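Exported gluconolactonase (Xanthomonas campestris pv. campestris, PDB 3DR2) probably hydrolyses gluconolactone to gluconate in secondary glucose metabolism, as a six-bladed beta-propeller enzyme that binds calcium. Local coordinates at residues Ala35-Leu40 with Cys298-Pro303; Glu48-Trp53 with Phe292-Pro297. All coordinates share one frame; numbering follows the deposited sequence.

Contact 1: Ala35-Leu40 with Cys298-Pro303; sequences ARLLTL and CLWMLP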
loop_
_atom_site.group_PDB
_atom_site.type_symbol
_atom_site.label_atom_id
_atom_site.label_comp_id
_atom_site.label_asym_id
_atom_site.label_seq_id
_atom_site.Cartn_x
_atom_site.Cartn_y
_atom_site.Cartn_z
ATOM N N ALA A 35 -23.754 22.617 3.755
ATOM C CA ALA A 35 -23.153 21.303 3.549
ATOM C C ALA A 35 -21.851 21.142 4.323
ATOM O O ALA A 35 -21.015 22.045 4.345
ATOM C CB ALA A 35 -22.902 21.075 2.059
ATOM N N ARG A 36 -21.691 19.983 4.958
ATOM C CA ARG A 36 -20.490 19.663 5.721
ATOM C C ARG A 36 -19.893 18.385 5.132
ATOM O O ARG A 36 -20.624 17.499 4.700
ATOM C CB ARG A 36 -20.834 19.458 7.198
ATOM C CG ARG A 36 -21.205 20.742 7.931
ATOM C CD ARG A 36 -19.995 21.653 8.098
ATOM N NE ARG A 36 -20.328 22.915 8.762
ATOM C CZ ARG A 36 -21.021 23.901 8.198
ATOM N NH1 ARG A 36 -21.464 23.785 6.950
ATOM N NH2 ARG A 36 -21.270 25.010 8.882
ATOM N N LEU A 37 -18.567 18.297 5.112
ATOM C CA LEU A 37 -17.883 17.137 4.541
ATOM C C LEU A 37 -18.053 15.861 5.360
ATOM O O LEU A 37 -18.016 15.894 6.586
ATOM C CB LEU A 37 -16.387 17.433 4.387
ATOM C CG LEU A 37 -15.572 16.412 3.586
ATOM C CD1 LEU A 37 -15.947 16.498 2.116
ATOM C CD2 LEU A 37 -14.085 16.692 3.763
ATOM N N LEU A 38 -18.226 14.741 4.660
ATOM C CA LEU A 38 -18.386 13.434 5.289
ATOM C C LEU A 38 -17.266 12.493 4.869
ATOM O O LEU A 38 -16.647 12.675 3.815
ATOM C CB LEU A 38 -19.712 12.786 4.879
ATOM C CG LEU A 38 -21.044 13.429 5.271
ATOM C CD1 LEU A 38 -21.124 13.555 6.778
ATOM C CD2 LEU A 38 -21.175 14.775 4.620
ATOM N N THR A 39 -17.019 11.485 5.697
ATOM C CA THR A 39 -16.005 10.479 5.403
ATOM C C THR A 39 -16.735 9.202 5.011
ATOM O O THR A 39 -17.526 8.673 5.794
ATOM C CB THR A 39 -15.126 10.197 6.635
ATOM O OG1 THR A 39 -14.458 11.401 7.025
ATOM C CG2 THR A 39 -14.093 9.116 6.322
ATOM N N LEU A 40 -16.472 8.709 3.801
ATOM C CA LEU A 40 -17.118 7.494 3.313
ATOM C C LEU A 40 -16.237 6.262 3.469
ATOM O O LEU A 40 -16.735 5.142 3.527
ATOM C CB LEU A 40 -17.502 7.650 1.838
ATOM C CG LEU A 40 -18.426 8.818 1.484
ATOM C CD1 LEU A 40 -18.710 8.828 -0.010
ATOM C CD2 LEU A 40 -19.721 8.691 2.265
ATOM N N CYS A 298 -8.474 8.188 2.551
ATOM C CA CYS A 298 -9.888 8.525 2.443
ATOM C C CYS A 298 -10.614 8.831 1.148
ATOM O O CYS A 298 -10.035 9.234 0.141
ATOM C CB CYS A 298 -10.179 9.717 3.356
ATOM S SG CYS A 298 -9.481 9.618 5.005
ATOM N N LEU A 299 -11.931 8.670 1.243
ATOM C CA LEU A 299 -12.872 9.012 0.187
ATOM C C LEU A 299 -13.861 9.872 0.983
ATOM O O LEU A 299 -14.532 9.374 1.891
ATOM C CB LEU A 299 -13.589 7.778 -0.365
ATOM C CG LEU A 299 -14.239 7.863 -1.755
ATOM C CD1 LEU A 299 -15.633 7.276 -1.680
ATOM C CD2 LEU A 299 -14.291 9.289 -2.284
ATOM N N TRP A 300 -13.912 11.163 0.681
ATOM C CA TRP A 300 -14.825 12.065 1.380
ATOM C C TRP A 300 -15.962 12.451 0.443
ATOM O O TRP A 300 -15.873 12.261 -0.770
ATOM C CB TRP A 300 -14.095 13.334 1.817
ATOM C CG TRP A 300 -12.917 13.108 2.721
ATOM C CD1 TRP A 300 -12.937 12.632 4.004
ATOM C CD2 TRP A 300 -11.545 13.401 2.423
ATOM N NE1 TRP A 300 -11.662 12.618 4.525
ATOM C CE2 TRP A 300 -10.790 13.083 3.576
ATOM C CE3 TRP A 300 -10.882 13.904 1.295
ATOM C CZ2 TRP A 300 -9.402 13.254 3.633
ATOM C CZ3 TRP A 300 -9.500 14.074 1.352
ATOM C CH2 TRP A 300 -8.778 13.749 2.516
ATOM N N MET A 301 -17.037 13.001 1.000
ATOM C CA MET A 301 -18.157 13.421 0.169
ATOM C C MET A 301 -18.851 14.642 0.752
ATOM O O MET A 301 -19.015 14.752 1.965
ATOM C CB MET A 301 -19.172 12.283 -0.003
ATOM C CG MET A 301 -20.304 12.599 -0.991
ATOM S SD MET A 301 -21.829 13.285 -0.228
ATOM C CE MET A 301 -22.494 11.783 0.489
ATOM N N LEU A 302 -19.239 15.560 -0.127
ATOM C CA LEU A 302 -19.927 16.781 0.274
ATOM C C LEU A 302 -21.297 16.788 -0.397
ATOM O O LEU A 302 -21.410 17.000 -1.607
ATOM C CB LEU A 302 -19.129 18.012 -0.167
ATOM C CG LEU A 302 -19.619 19.354 0.387
ATOM C CD1 LEU A 302 -19.443 19.369 1.894
ATOM C CD2 LEU A 302 -18.839 20.500 -0.246
ATOM N N PRO A 303 -22.362 16.564 0.386
ATOM C CA PRO A 303 -23.722 16.544 -0.155
ATOM C C PRO A 303 -24.313 17.944 -0.261
ATOM O O PRO A 303 -24.506 18.627 0.741
ATOM C CB PRO A 303 -24.459 15.669 0.846
ATOM C CG PRO A 303 -23.846 16.102 2.140
ATOM C CD PRO A 303 -22.360 16.225 1.823
HETATM O O HOH W 1 -11.508 11.722 7.296
#
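Leu38 and Met301 form an antiparallel hydrogen-bonded pair, with Leu38 N to Met301 O at 2.8 Å and Met301 N to Leu38 O at 2.9 Å. Leu40 N adds a third bond to Leu299 O, also 2.8 Å, and points almost straight at the end of that carbonyl. Thr39 and Trp300 make the non-hydrogen-bonded pair between them, and their side chains share one face of the sheet. Leu37 CD2 sits over one face of the Trp300 indole, 4.3 Å from the centroid of the five-membered ring, a CH-pi contact. Cys298 CB, from the same strand, lies under the opposite face, toward its rim. Thr39 OG1 meets the ring edge near CD1. One water bridges the two residues, accepting from Trp300 NE1 at 2.9 Å and bonding to Thr39 OG1. With chi1 at -170°, CG of Leu37 is anti to its backbone N, which carries both methyls to Trp300. Met301 and Leu38 lie on the other face. Leu40 CD1 presses into Met301 CB at 3.5 Å, tight for two carbons, and also touches Leu299 CD1. At the far end Leu302 CD1 rests on the peptide between Arg36 and Leu37, 3.4 Å from Arg36 C. Ala35 CB packs beside the same methyl. Strand 298-303 is the middle of a five-stranded antiparallel sheet, with 38-41 on one side and 290-295 on the other. Thr39 bonds to Val14 of strand 14-15 and Leu37 to Ala16 just after it. Trp300 and Leu302 bond to strand 290-295. N-terminal strands 14-15 and 38-41 join three C-terminal strands in one blade, the ring closure known from beta-propellers.

Contact 2: Glu48-Trp53 with Phe292-Pro297; sequences EGPAWW and FITGGP. With CA (calcium ion), chain D.
Glu48 and Thr294 meet across two propeller blades without a single hydrogen bond between the segments, while the carboxylate of Glu48 turns away to hold a calcium ion. Its two oxygens have separate tasks. OE2 binds the metal at 2.5 Å. OE1 accepts from the backbone N of Gly49 at 2.7 Å, on its anti side and 20° out of the carboxylate plane. Asn281 ND2 also bonds to OE1, so two N-H donors hold this oxygen while the metal holds OE2. Four waters bind the ion within the coordination shell. The packing is buried and made by van der Waals contact. Thr294 OG1 lies 3.8 Å from Glu48 CA and 3.7 Å from Pro50 CD. Thr294 CG2 leans on the Pro50 ring, 3.9 Å from Pro50 CB. A chi1 of 49° sets Thr294 OG1 between the backbone N and the carbonyl carbon; the hydroxyl is hydrogen-bonded to Ser280 OG. Further along, Trp52 and Phe292 touch obliquely, Trp52 CE3 to Phe292 CE2, 4.2 Å. The Trp52 indole N-H is held by Glu54 OE1, and the Phe292 ring also meets Trp72. The strands run nearly antiparallel, 165° apart, but their axes come no closer than 7.1 Å. They belong to different sheets, and the side chains of one pack on those of the other. This is the face packing of neighbouring blades in a six-bladed propeller. Asn134, Asn191 and Asp242 complete the protein ligands seen here, a calcium site in the middle of the propeller as in SMP-30 relatives.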
loop_
_atom_site.group_PDB
_atom_site.type_symbol
_atom_site.label_atom_id
_atom_site.label_comp_id
_atom_site.label_asym_id
_atom_site.label_seq_id
_atom_site.Cartn_x
_atom_site.Cartn_y
_atom_site.Cartn_z
ATOM N N GLU A 48 -7.269 7.694 -5.158
ATOM C CA GLU A 48 -7.160 8.482 -6.382
ATOM C C GLU A 48 -8.242 8.124 -7.399
ATOM O O GLU A 48 -9.005 7.180 -7.207
ATOM C CB GLU A 48 -5.787 8.231 -7.018
ATOM C CG GLU A 48 -4.829 9.412 -6.967
ATOM C CD GLU A 48 -5.043 10.369 -8.109
ATOM O OE1 GLU A 48 -6.205 10.546 -8.536
ATOM O OE2 GLU A 48 -4.051 10.960 -8.584
ATOM N N GLY A 49 -8.289 8.909 -8.473
ATOM C CA GLY A 49 -9.207 8.684 -9.578
ATOM C C GLY A 49 -10.674 8.345 -9.375
ATOM O O GLY A 49 -11.152 7.330 -9.892
ATOM N N PRO A 50 -11.429 9.187 -8.661
ATOM C CA PRO A 50 -12.854 8.929 -8.430
ATOM C C PRO A 50 -13.673 9.157 -9.700
ATOM O O PRO A 50 -13.469 10.136 -10.417
ATOM C CB PRO A 50 -13.207 9.928 -7.339
ATOM C CG PRO A 50 -12.333 11.115 -7.700
ATOM C CD PRO A 50 -11.006 10.453 -8.033
ATOM N N ALA A 51 -14.607 8.252 -9.968
ATOM C CA ALA A 51 -15.457 8.355 -11.142
ATOM C C ALA A 51 -16.835 7.800 -10.810
ATOM O O ALA A 51 -16.960 6.690 -10.287
ATOM C CB ALA A 51 -14.848 7.576 -12.298
ATOM N N TRP A 52 -17.869 8.575 -11.114
ATOM C CA TRP A 52 -19.232 8.139 -10.847
ATOM C C TRP A 52 -19.695 7.196 -11.950
ATOM O O TRP A 52 -19.633 7.529 -13.132
ATOM C CB TRP A 52 -20.171 9.344 -10.758
ATOM C CG TRP A 52 -21.607 8.944 -10.600
ATOM C CD1 TRP A 52 -22.577 8.977 -11.559
ATOM C CD2 TRP A 52 -22.223 8.400 -9.424
ATOM N NE1 TRP A 52 -23.757 8.487 -11.056
ATOM C CE2 TRP A 52 -23.568 8.126 -9.749
ATOM C CE3 TRP A 52 -21.766 8.118 -8.131
ATOM C CZ2 TRP A 52 -24.470 7.579 -8.823
ATOM C CZ3 TRP A 52 -22.661 7.573 -7.209
ATOM C CH2 TRP A 52 -23.998 7.310 -7.563
ATOM N N TRP A 53 -20.164 6.022 -11.541
ATOM C CA TRP A 53 -20.625 4.982 -12.452
ATOM C C TRP A 53 -22.145 4.874 -12.331
ATOM O O TRP A 53 -22.658 4.135 -11.491
ATOM C CB TRP A 53 -19.960 3.662 -12.053
ATOM C CG TRP A 53 -20.059 2.559 -13.052
ATOM C CD1 TRP A 53 -20.483 2.648 -14.349
ATOM C CD2 TRP A 53 -19.668 1.196 -12.848
ATOM N NE1 TRP A 53 -20.375 1.422 -14.964
ATOM C CE2 TRP A 53 -19.876 0.515 -14.066
ATOM C CE3 TRP A 53 -19.159 0.484 -11.752
ATOM C CZ2 TRP A 53 -19.593 -0.847 -14.221
ATOM C CZ3 TRP A 53 -18.877 -0.871 -11.908
ATOM C CH2 TRP A 53 -19.096 -1.519 -13.134
ATOM N N PHE A 292 -17.499 14.166 -4.589
ATOM C CA PHE A 292 -16.654 13.137 -3.994
ATOM C C PHE A 292 -15.197 13.603 -4.079
ATOM O O PHE A 292 -14.754 14.109 -5.116
ATOM C CB PHE A 292 -16.830 11.816 -4.745
ATOM C CG PHE A 292 -18.216 11.241 -4.643
ATOM C CD1 PHE A 292 -18.540 10.357 -3.621
ATOM C CD2 PHE A 292 -19.201 11.597 -5.560
ATOM C CE1 PHE A 292 -19.830 9.831 -3.511
ATOM C CE2 PHE A 292 -20.494 11.077 -5.460
ATOM C CZ PHE A 292 -20.804 10.192 -4.431
ATOM N N ILE A 293 -14.460 13.427 -2.986
ATOM C CA ILE A 293 -13.061 13.848 -2.921
ATOM C C ILE A 293 -12.174 12.726 -2.389
ATOM O O ILE A 293 -12.502 12.096 -1.386
ATOM C CB ILE A 293 -12.904 15.057 -1.979
ATOM C CG1 ILE A 293 -13.924 16.141 -2.334
ATOM C CG2 ILE A 293 -11.483 15.610 -2.070
ATOM C CD1 ILE A 293 -13.955 17.281 -1.338
ATOM N N THR A 294 -11.055 12.470 -3.065
ATOM C CA THR A 294 -10.123 11.431 -2.626
ATOM C C THR A 294 -8.888 12.076 -2.013
ATOM O O THR A 294 -8.509 13.187 -2.388
ATOM C CB THR A 294 -9.663 10.535 -3.794
ATOM O OG1 THR A 294 -9.233 11.357 -4.889
ATOM C CG2 THR A 294 -10.795 9.622 -4.248
ATOM N N GLY A 295 -8.259 11.376 -1.073
ATOM C CA GLY A 295 -7.063 11.903 -0.438
ATOM C C GLY A 295 -6.514 10.910 0.562
ATOM O O GLY A 295 -7.180 10.573 1.540
ATOM N N GLY A 296 -5.301 10.424 0.318
ATOM C CA GLY A 296 -4.711 9.460 1.229
ATOM C C GLY A 296 -5.603 8.263 1.509
ATOM O O GLY A 296 -6.173 7.669 0.597
ATOM N N PRO A 297 -5.760 7.891 2.780
ATOM C CA PRO A 297 -6.599 6.740 3.125
ATOM C C PRO A 297 -8.094 6.964 2.901
ATOM O O PRO A 297 -8.883 6.023 3.005
ATOM C CB PRO A 297 -6.301 6.529 4.613
ATOM C CG PRO A 297 -4.953 7.158 4.808
ATOM C CD PRO A 297 -5.055 8.402 3.967
HETATM CA CA CA D . -3.461 12.469 -10.544
HETATM O O HOH W 2 -5.146 13.763 -11.650
HETATM O O HOH W 3 -1.621 11.193 -9.337
HETATM O O HOH W 4 -4.858 10.632 -11.229
HETATM O O HOH W 5 -5.396 12.816 -9.082
#

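In the fold
Contact 1 and contact 2 are joined by adjacent strands of one blade, 290-295 and 298-303. Their centres are about 11 Å apart. Trp300 N lies 2.7 Å from Ile293 O, a probable hydrogen bond between those strands, and Met301 CG packs on Phe292 CE1 at 3.8 Å. Contact 1 is peripheral, its centre about 17 Å from that of the chain. Contact 2 is close to the middle, at about 7 Å, and reaches the calcium through Glu48. That calcium probably marks the active site, with contact 2 beside it and contact 1 a strand further out. Contact 1 completes the blade; contact 2 packs it against the next one.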